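PDB 6BJA: acetyl-CoA acetyltransferase A from Ascaris suum, which probably catalyses the reversible thiolase reaction, in which two acetyl-CoA molecules condense to acetoacetyl-CoA or a 3-ketoacyl-CoA is cleaved by coenzyme A. Local coordinates for residues Gly69-Arg74 and Cys88-Lys93; Asn127-Val132 and Val145-Arg150; Ser156-Pro161 and Glu291-Thr296. All blocks are in the same frame, centred on the assembly; numbering follows the deposited sequence.

Contact 1: residues Gly69-Arg74 and Cys88-Lys93; sequences GQNIAR and CVTINK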
loop_
_atom_site.group_PDB
_atom_site.type_symbol
_atom_site.label_atom_id
_atom_site.label_comp_id
_atom_site.label_asym_id
_atom_site.label_seq_id
_atom_site.Cartn_x
_atom_site.Cartn_y
_atom_site.Cartn_z
ATOM N N GLY A 69 -17.787 -6.013 2.081
ATOM C CA GLY A 69 -18.868 -5.845 1.131
ATOM C C GLY A 69 -20.009 -5.031 1.690
ATOM O O GLY A 69 -19.925 -4.492 2.789
ATOM N N GLN A 70 -21.066 -4.862 0.895
ATOM C CA GLN A 70 -22.266 -4.192 1.374
ATOM C C GLN A 70 -22.930 -4.962 2.509
ATOM O O GLN A 70 -23.121 -6.162 2.396
ATOM C CB GLN A 70 -23.291 -4.042 0.238
ATOM C CG GLN A 70 -22.901 -3.045 -0.819
ATOM C CD GLN A 70 -23.977 -2.857 -1.878
ATOM O OE1 GLN A 70 -24.867 -3.696 -2.057
ATOM N NE2 GLN A 70 -23.901 -1.746 -2.581
ATOM N N ASN A 71 -23.303 -4.238 3.564
ATOM C CA ASN A 71 -24.215 -4.706 4.623
ATOM C C ASN A 71 -24.157 -6.202 4.889
ATOM O O ASN A 71 -24.982 -6.961 4.380
ATOM C CB ASN A 71 -25.644 -4.274 4.251
ATOM C CG ASN A 71 -26.684 -4.613 5.312
ATOM O OD1 ASN A 71 -26.372 -4.990 6.447
ATOM N ND2 ASN A 71 -27.947 -4.470 4.934
ATOM N N ILE A 72 -23.181 -6.633 5.675
ATOM C CA ILE A 72 -22.954 -8.078 5.787
ATOM C C ILE A 72 -24.183 -8.806 6.328
ATOM O O ILE A 72 -24.360 -9.980 6.022
ATOM C CB ILE A 72 -21.730 -8.434 6.660
ATOM C CG1 ILE A 72 -21.883 -7.937 8.094
ATOM C CG2 ILE A 72 -20.452 -7.929 6.012
ATOM C CD1 ILE A 72 -20.842 -8.506 8.989
ATOM N N ALA A 73 -25.035 -8.133 7.097
ATOM C CA ALA A 73 -26.277 -8.749 7.572
ATOM C C ALA A 73 -27.105 -9.283 6.403
ATOM O O ALA A 73 -27.662 -10.371 6.505
ATOM C CB ALA A 73 -27.094 -7.783 8.381
ATOM N N ARG A 74 -27.156 -8.551 5.288
ATOM C CA ARG A 74 -27.925 -9.013 4.132
ATOM C C ARG A 74 -27.249 -10.211 3.439
ATOM O O ARG A 74 -27.917 -11.142 2.986
ATOM C CB ARG A 74 -28.114 -7.866 3.158
ATOM C CG ARG A 74 -28.972 -8.203 1.945
ATOM C CD ARG A 74 -30.412 -8.430 2.322
ATOM N NE ARG A 74 -31.275 -8.411 1.119
ATOM C CZ ARG A 74 -32.569 -8.715 1.128
ATOM N NH1 ARG A 74 -33.194 -9.015 2.259
ATOM N NH2 ARG A 74 -33.254 -8.689 -0.012
ATOM N N CYS A 88 -32.571 -6.631 6.852
ATOM C CA CYS A 88 -31.209 -6.901 7.311
ATOM C C CYS A 88 -30.428 -5.637 7.605
ATOM O O CYS A 88 -30.379 -4.747 6.774
ATOM C CB CYS A 88 -30.475 -7.689 6.255
ATOM S SG CYS A 88 -31.380 -9.189 5.764
ATOM N N VAL A 89 -29.807 -5.556 8.787
ATOM C CA VAL A 89 -29.040 -4.369 9.144
ATOM C C VAL A 89 -27.802 -4.770 9.935
ATOM O O VAL A 89 -27.836 -5.737 10.721
ATOM C CB VAL A 89 -29.908 -3.381 9.936
ATOM C CG1 VAL A 89 -30.338 -3.951 11.292
ATOM C CG2 VAL A 89 -29.175 -2.055 10.142
ATOM N N THR A 90 -26.707 -4.055 9.707
ATOM C CA THR A 90 -25.447 -4.290 10.402
ATOM C C THR A 90 -25.225 -3.128 11.341
ATOM O O THR A 90 -25.422 -1.979 10.968
ATOM C CB THR A 90 -24.258 -4.444 9.437
ATOM O OG1 THR A 90 -24.577 -5.445 8.449
ATOM C CG2 THR A 90 -23.019 -4.927 10.158
ATOM N N ILE A 91 -24.873 -3.424 12.577
ATOM C CA ILE A 91 -24.714 -2.330 13.513
ATOM C C ILE A 91 -23.396 -2.399 14.272
ATOM O O ILE A 91 -22.823 -3.478 14.509
ATOM C CB ILE A 91 -25.897 -2.239 14.479
ATOM C CG1 ILE A 91 -25.862 -3.350 15.494
ATOM C CG2 ILE A 91 -27.249 -2.270 13.752
ATOM C CD1 ILE A 91 -25.765 -2.742 16.798
ATOM N N ASN A 92 -22.915 -1.208 14.637
ATOM C CA ASN A 92 -21.616 -1.037 15.276
ATOM C C ASN A 92 -21.795 -0.247 16.558
ATOM O O ASN A 92 -22.123 0.934 16.520
ATOM C CB ASN A 92 -20.631 -0.318 14.342
ATOM C CG ASN A 92 -19.247 -0.142 14.945
ATOM O OD1 ASN A 92 -19.023 -0.430 16.108
ATOM N ND2 ASN A 92 -18.309 0.352 14.144
ATOM N N LYS A 93 -21.617 -0.927 17.675
ATOM C CA LYS A 93 -21.476 -0.288 18.971
ATOM C C LYS A 93 -20.208 -0.852 19.628
ATOM O O LYS A 93 -20.174 -1.176 20.839
ATOM C CB LYS A 93 -22.722 -0.508 19.823
ATOM C CG LYS A 93 -22.905 0.489 20.972
ATOM C CD LYS A 93 -24.267 0.281 21.585
ATOM C CE LYS A 93 -24.441 1.044 22.855
ATOM N NZ LYS A 93 -24.826 2.415 22.581
#
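The carboxamide of Asn-71 spans Cys-88 and Thr-90, using both of its polar atoms at its edge. OD1 accepts the hydroxyl hydrogen of Thr-90, OG1 lying 2.7 Å from OD1 and in the carbonyl plane. ND2 donates to the backbone O of Cys-88 over 3.1 Å, in a nearly straight bond (169°). The acceptor is almost in the amide plane of Asn-71, whereas the N-H comes down on the Cys-88 carbonyl from above its plane. With one bond on the oxygen arm and one on the nitrogen arm, the amide is held against flipping about chi2. The other flat group, the guanidinium of Arg-74, has Cys-88 SG at its edge, 4.0 Å from NH1; the polar end itself bonds chiefly to Gly-386 O of the second subunit.

Thr-90 OG1 has a double role. While donating to Asn-71, it receives the backbone N-H of Ala-73 at 3.0 Å, so a strand hydroxyl serves the first turn of a helix whose N-cap residue is Asn-71. With CG opposite the backbone N (chi1 -176°), the Asn-71 amide reaches across to the strand. Apolar contacts fill in around these bonds: the Ile-72 and Thr-90 side chains cross at about a right angle, CG1 of Ile-72 3.8 Å from CG2 of Thr-90; Ala-73 CB sits 4.0 Å from Cys-88 CB; and Arg-74 CD passes 3.7 Å from Cys-88 SG.

The contact is buried throughout and seats the start of helix 72-79 on strand 87-92 within the beta-alpha-beta unit that begins with strand 57-61. Val-89 and Ile-91 bond through their backbones to strand 57-61 and to Asn-62 just after it, and Ala-73 packs on Val-60. Strand 87-92 edges the chain's large mixed sheet, which continues across the subunit interface as Thr-90 to Asn-92 pair antiparallel with a strand of the second subunit.

Contact 2: residues Asn127-Val132 and Val145-Arg150; sequences NAPFYV and VDALQR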
loop_
_atom_site.group_PDB
_atom_site.type_symbol
_atom_site.label_atom_id
_atom_site.label_comp_id
_atom_site.label_asym_id
_atom_site.label_seq_id
_atom_site.Cartn_x
_atom_site.Cartn_y
_atom_site.Cartn_z
ATOM N N ASN A 127 -8.998 -10.902 9.359
ATOM C CA ASN A 127 -9.121 -10.351 8.017
ATOM C C ASN A 127 -9.317 -8.839 7.972
ATOM O O ASN A 127 -9.580 -8.274 6.904
ATOM C CB ASN A 127 -10.265 -11.051 7.307
ATOM C CG ASN A 127 -9.869 -12.429 6.878
ATOM O OD1 ASN A 127 -9.016 -12.579 6.007
ATOM N ND2 ASN A 127 -10.452 -13.444 7.501
ATOM N N ALA A 128 -9.156 -8.168 9.105
ATOM C CA ALA A 128 -9.176 -6.708 9.123
ATOM C C ALA A 128 -7.971 -6.184 8.343
ATOM O O ALA A 128 -6.836 -6.608 8.586
ATOM C CB ALA A 128 -9.150 -6.219 10.545
ATOM N N PRO A 129 -8.191 -5.255 7.402
ATOM C CA PRO A 129 -7.092 -4.836 6.535
ATOM C C PRO A 129 -6.303 -3.653 7.054
ATOM O O PRO A 129 -6.541 -3.188 8.164
ATOM C CB PRO A 129 -7.816 -4.454 5.251
ATOM C CG PRO A 129 -9.087 -3.802 5.775
ATOM C CD PRO A 129 -9.476 -4.684 6.964
ATOM N N PHE A 130 -5.381 -3.180 6.217
ATOM C CA PHE A 130 -4.704 -1.920 6.428
ATOM C C PHE A 130 -5.264 -0.915 5.444
ATOM O O PHE A 130 -5.757 -1.303 4.391
ATOM C CB PHE A 130 -3.193 -2.050 6.248
ATOM C CG PHE A 130 -2.566 -3.044 7.179
ATOM C CD1 PHE A 130 -2.155 -2.662 8.437
ATOM C CD2 PHE A 130 -2.399 -4.345 6.789
ATOM C CE1 PHE A 130 -1.591 -3.581 9.293
ATOM C CE2 PHE A 130 -1.835 -5.262 7.647
ATOM C CZ PHE A 130 -1.431 -4.865 8.892
ATOM N N TYR A 131 -5.175 0.364 5.796
ATOM C CA TYR A 131 -5.729 1.436 4.985
ATOM C C TYR A 131 -4.647 2.305 4.358
ATOM O O TYR A 131 -3.734 2.763 5.038
ATOM C CB TYR A 131 -6.628 2.340 5.842
ATOM C CG TYR A 131 -7.727 1.647 6.629
ATOM C CD1 TYR A 131 -8.465 0.617 6.066
ATOM C CD2 TYR A 131 -8.060 2.066 7.917
ATOM C CE1 TYR A 131 -9.486 0.019 6.758
ATOM C CE2 TYR A 131 -9.075 1.474 8.620
ATOM C CZ TYR A 131 -9.790 0.443 8.031
ATOM O OH TYR A 131 -10.821 -0.159 8.709
ATOM N N VAL A 132 -4.787 2.528 3.057
ATOM C CA VAL A 132 -4.087 3.588 2.320
ATOM C C VAL A 132 -5.050 4.746 2.124
ATOM O O VAL A 132 -6.149 4.541 1.625
ATOM C CB VAL A 132 -3.611 3.089 0.952
ATOM C CG1 VAL A 132 -2.905 4.181 0.174
ATOM C CG2 VAL A 132 -2.691 1.891 1.106
ATOM N N VAL A 145 -2.457 2.464 7.904
ATOM C CA VAL A 145 -3.210 2.435 9.148
ATOM C C VAL A 145 -3.775 1.037 9.345
ATOM O O VAL A 145 -4.320 0.454 8.419
ATOM C CB VAL A 145 -4.342 3.456 9.112
ATOM C CG1 VAL A 145 -5.218 3.356 10.358
ATOM C CG2 VAL A 145 -3.774 4.857 8.953
ATOM N N ASP A 146 -3.638 0.518 10.564
ATOM C CA ASP A 146 -4.167 -0.798 10.920
ATOM C C ASP A 146 -5.619 -0.688 11.371
ATOM O O ASP A 146 -5.912 -0.030 12.360
ATOM C CB ASP A 146 -3.301 -1.397 12.022
ATOM C CG ASP A 146 -3.577 -2.865 12.264
ATOM O OD1 ASP A 146 -4.711 -3.309 12.009
ATOM O OD2 ASP A 146 -2.639 -3.588 12.680
ATOM N N ALA A 147 -6.529 -1.317 10.636
ATOM C CA ALA A 147 -7.942 -1.288 10.981
ATOM C C ALA A 147 -8.176 -1.723 12.426
ATOM O O ALA A 147 -9.045 -1.187 13.098
ATOM C CB ALA A 147 -8.747 -2.182 10.037
ATOM N N LEU A 148 -7.415 -2.706 12.888
ATOM C CA LEU A 148 -7.604 -3.215 14.248
ATOM C C LEU A 148 -7.374 -2.142 15.284
ATOM O O LEU A 148 -8.107 -2.040 16.263
ATOM C CB LEU A 148 -6.669 -4.390 14.521
ATOM C CG LEU A 148 -6.824 -5.653 13.703
ATOM C CD1 LEU A 148 -5.636 -6.546 13.991
ATOM C CD2 LEU A 148 -8.109 -6.348 14.069
ATOM N N GLN A 149 -6.345 -1.335 15.047
ATOM C CA GLN A 149 -6.013 -0.234 15.922
ATOM C C GLN A 149 -7.011 0.904 15.785
ATOM O O GLN A 149 -7.681 1.297 16.732
ATOM C CB GLN A 149 -4.618 0.248 15.575
ATOM C CG GLN A 149 -3.888 0.995 16.636
ATOM C CD GLN A 149 -2.406 1.041 16.320
ATOM O OE1 GLN A 149 -2.002 1.549 15.267
ATOM N NE2 GLN A 149 -1.589 0.466 17.202
ATOM N N ARG A 150 -7.106 1.438 14.579
ATOM C CA ARG A 150 -7.868 2.647 14.363
ATOM C C ARG A 150 -9.368 2.472 14.592
ATOM O O ARG A 150 -10.006 3.330 15.207
ATOM C CB ARG A 150 -7.607 3.160 12.957
ATOM C CG ARG A 150 -8.488 4.316 12.530
ATOM C CD ARG A 150 -8.292 5.540 13.386
ATOM N NE ARG A 150 -9.084 6.635 12.836
ATOM C CZ ARG A 150 -9.585 7.653 13.535
ATOM N NH1 ARG A 150 -9.411 7.746 14.848
ATOM N NH2 ARG A 150 -10.280 8.587 12.907
#
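Ala-147 CB lies at the middle of an apolar cluster formed with Tyr-131, Pro-129 and Ala-128. The methyl is 3.5 Å from Tyr-131 CZ, approaching the ring obliquely, and 4.0 Å from Pro-129 CD. Ala-128 CB adds a further contact to Leu-148 CD2 at 3.7 Å, extending the cluster into the first turn of helix 147-153. Next to it, Val-145 CG1 rests against Tyr-131 CD2, both side chains lying on the same face of a small antiparallel sheet. The Tyr-131 hydroxyl runs on past Ala-147 to a hydrogen bond with Asp-151.

Backbone bonds flank this cluster. Tyr-131 and Val-145 form a hydrogen-bonded pair, Tyr-131 N reaching Val-145 O at 2.8 Å and Val-145 N reaching Tyr-131 O at 3.2 Å. Beyond the strand, Ala-147 N donates to Pro-129 O at 3.1 Å, so the pairing carries on to where the helix starts.

On the other face Phe-130 and Asp-146 are the non-hydrogen-bonded pair. The carboxylate, its plane 57° from that of the ring, places OD2 3.5 Å from Phe-130 CE1. Asp-146 is the N-cap: CG, opposite its own N and beside the carbonyl carbon (chi1 -168°), brings OD1 forward over the first turn, where it accepts the N-H of Leu-148 at 2.9 Å, from above the carboxylate plane. OD1 also forms a salt bridge with Arg-134 of the second subunit, which makes a cation-pi contact with Phe-130, and OD2 accepts Gly-140 N of the third subunit; these bonds would probably stabilise the negative charge.

The short strands 130-132 and 145-146 thus form the base of the excursion between them, consistent with the tetramerisation loop of tetrameric thiolases. Strand 130-132 pairs antiparallel with a strand of the second subunit, and helix 147-153 leads out of the hairpin.

Contact 3: residues Ser156-Pro161 and Glu291-Thr296; sequences SIEYQP and EPIDFT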
loop_
_atom_site.group_PDB
_atom_site.type_symbol
_atom_site.label_atom_id
_atom_site.label_comp_id
_atom_site.label_asym_id
_atom_site.label_seq_id
_atom_site.Cartn_x
_atom_site.Cartn_y
_atom_site.Cartn_z
ATOM N N SER A 156 -11.402 6.585 20.295
ATOM C CA SER A 156 -11.293 7.646 19.301
ATOM C C SER A 156 -11.527 9.020 19.857
ATOM O O SER A 156 -11.432 9.999 19.117
ATOM C CB SER A 156 -12.295 7.400 18.181
ATOM O OG SER A 156 -12.007 6.162 17.597
ATOM N N ILE A 157 -11.897 9.098 21.127
ATOM C CA ILE A 157 -12.137 10.386 21.761
ATOM C C ILE A 157 -10.907 10.770 22.565
ATOM O O ILE A 157 -10.470 11.926 22.511
ATOM C CB ILE A 157 -13.413 10.349 22.632
ATOM C CG1 ILE A 157 -14.649 10.343 21.723
ATOM C CG2 ILE A 157 -13.495 11.551 23.560
ATOM C CD1 ILE A 157 -15.458 9.136 21.790
ATOM N N GLU A 158 -10.342 9.801 23.298
ATOM C CA GLU A 158 -9.112 9.985 24.058
ATOM C C GLU A 158 -7.853 9.770 23.216
ATOM O O GLU A 158 -6.749 10.127 23.622
ATOM C CB GLU A 158 -9.093 9.021 25.254
ATOM C CG GLU A 158 -10.153 9.317 26.308
ATOM C CD GLU A 158 -9.785 10.479 27.219
ATOM O OE1 GLU A 158 -8.644 10.985 27.129
ATOM O OE2 GLU A 158 -10.642 10.884 28.030
ATOM N N TYR A 159 -8.027 9.159 22.056
ATOM C CA TYR A 159 -6.937 8.828 21.149
ATOM C C TYR A 159 -5.832 8.079 21.874
ATOM O O TYR A 159 -4.655 8.416 21.809
ATOM C CB TYR A 159 -6.410 10.083 20.457
ATOM C CG TYR A 159 -7.433 10.637 19.465
ATOM C CD1 TYR A 159 -7.848 9.880 18.360
ATOM C CD2 TYR A 159 -7.998 11.888 19.648
ATOM C CE1 TYR A 159 -8.802 10.369 17.458
ATOM C CE2 TYR A 159 -8.944 12.388 18.758
ATOM C CZ TYR A 159 -9.342 11.628 17.665
ATOM O OH TYR A 159 -10.284 12.120 16.771
ATOM N N GLN A 160 -6.246 7.027 22.565
ATOM C CA GLN A 160 -5.311 6.112 23.196
ATOM C C GLN A 160 -5.951 4.753 23.281
ATOM O O GLN A 160 -7.164 4.627 23.161
ATOM C CB GLN A 160 -4.904 6.580 24.587
ATOM C CG GLN A 160 -6.049 6.835 25.523
ATOM C CD GLN A 160 -5.572 7.548 26.789
ATOM O OE1 GLN A 160 -4.636 8.345 26.744
ATOM N NE2 GLN A 160 -6.191 7.236 27.923
ATOM N N PRO A 161 -5.139 3.720 23.497
ATOM C CA PRO A 161 -5.681 2.365 23.535
ATOM C C PRO A 161 -6.669 2.169 24.675
ATOM O O PRO A 161 -6.494 2.751 25.740
ATOM C CB PRO A 161 -4.434 1.499 23.746
ATOM C CG PRO A 161 -3.303 2.346 23.257
ATOM C CD PRO A 161 -3.670 3.738 23.595
ATOM N N GLU A 291 -17.891 8.721 30.882
ATOM C CA GLU A 291 -16.730 9.221 30.155
ATOM C C GLU A 291 -16.012 8.092 29.421
ATOM O O GLU A 291 -15.849 7.005 29.973
ATOM C CB GLU A 291 -15.751 9.895 31.122
ATOM C CG GLU A 291 -16.283 11.183 31.719
ATOM C CD GLU A 291 -16.263 12.341 30.742
ATOM O OE1 GLU A 291 -15.478 12.313 29.774
ATOM O OE2 GLU A 291 -17.034 13.289 30.954
ATOM N N PRO A 292 -15.546 8.344 28.193
ATOM C CA PRO A 292 -14.823 7.294 27.463
ATOM C C PRO A 292 -13.713 6.617 28.273
ATOM O O PRO A 292 -13.596 5.394 28.231
ATOM C CB PRO A 292 -14.270 8.057 26.257
ATOM C CG PRO A 292 -15.381 9.001 25.957
ATOM C CD PRO A 292 -15.882 9.476 27.296
ATOM N N ILE A 293 -12.918 7.393 29.002
ATOM C CA ILE A 293 -11.794 6.807 29.718
ATOM C C ILE A 293 -12.284 5.829 30.788
ATOM O O ILE A 293 -11.559 4.903 31.156
ATOM C CB ILE A 293 -10.905 7.914 30.341
ATOM C CG1 ILE A 293 -9.558 7.316 30.763
ATOM C CG2 ILE A 293 -11.607 8.597 31.488
ATOM C CD1 ILE A 293 -8.484 8.370 31.017
ATOM N N ASP A 294 -13.499 6.043 31.284
ATOM C CA ASP A 294 -14.062 5.245 32.383
ATOM C C ASP A 294 -14.952 4.092 31.905
ATOM O O ASP A 294 -15.773 3.583 32.664
ATOM C CB ASP A 294 -14.896 6.150 33.306
ATOM C CG ASP A 294 -14.044 7.146 34.089
ATOM O OD1 ASP A 294 -12.985 6.736 34.609
ATOM O OD2 ASP A 294 -14.438 8.351 34.180
ATOM N N PHE A 295 -14.829 3.721 30.638
ATOM C CA PHE A 295 -15.716 2.704 30.050
ATOM C C PHE A 295 -15.796 1.415 30.878
ATOM O O PHE A 295 -16.838 0.781 30.921
ATOM C CB PHE A 295 -15.286 2.373 28.613
ATOM C CG PHE A 295 -14.076 1.506 28.511
ATOM C CD1 PHE A 295 -12.825 1.996 28.830
ATOM C CD2 PHE A 295 -14.187 0.201 28.069
ATOM C CE1 PHE A 295 -11.703 1.199 28.745
ATOM C CE2 PHE A 295 -13.077 -0.591 27.966
ATOM C CZ PHE A 295 -11.831 -0.108 28.312
ATOM N N THR A 296 -14.718 1.079 31.576
ATOM C CA THR A 296 -14.662 -0.148 32.338
ATOM C C THR A 296 -15.707 -0.195 33.465
ATOM O O THR A 296 -16.092 -1.282 33.863
ATOM C CB THR A 296 -13.238 -0.341 32.929
ATOM O OG1 THR A 296 -12.270 -0.413 31.869
ATOM C CG2 THR A 296 -13.128 -1.631 33.728
#
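The backbone N-H groups of Ile-157 and Glu-158 both bond to OD1 of Asp-155: the bond from Ile-157 N closes an Asx turn, which the second from Glu-158 N extends to an Asx motif, holding these two residues where their side chains face Pro-292 and Ile-293. No hydrogen bond crosses between the segments; the meeting is one of van der Waals contact. Ile-157 CG2 touches Pro-292 CG at 4.0 Å, the isoleucine crossing the ring at about a right angle. Glu-158 is bent at its second torsion (chi2 -78°), which turns the carboxylate back beside Ile-293, OE2 being 3.8 Å from its CB.

Residues 156-159 connect strand 154-155 to the short, weakly bonded strand at 160-161, where Tyr-159 and Gln-160 both face Asp-155 in a G1 beta bulge. The 291-296 segment follows strand 280-289 and turns into a 3-10 stretch, its first bond running from Asp-294 N to Glu-291 O. The contact joins a hairpin of the N-terminal thiolase domain to the C-terminal domain.

Just after the turn, Gln-160, extended beyond CG, brings NE2, hydrogen-bonded outside the two segments, to 4.0 Å from Ile-293 CD1. Helix 162-172 lies alongside: Lys-168 packs on Ile-293 and forms a salt bridge with Asp-294, while Ile-78 of the second subunit packs against both Ile-157 and Pro-292.

Contacts 1 and 2 have centres 19 Å apart, as do contacts 2 and 3, while contacts 1 and 3 are 25 Å apart. Only contacts 2 and 3 touch within the chain, where Arg-150 NH1 approaches Tyr-159 CE1 at 3.8 Å. The dimer interface brings others together: Gln-70 N of contact 1 bonds to Ser-156 OG of contact 3 in the second subunit. Contact 2 comes nearest the ligand, the Leu-148 side chain lying about 6 Å from a bound coenzyme A; the side chain of Gln-160 in contact 3 is about 11 Å from a bound coenzyme A. The Pro-292 side chain lies about 11 Å from that of Cys-383, a predicted proton acceptor.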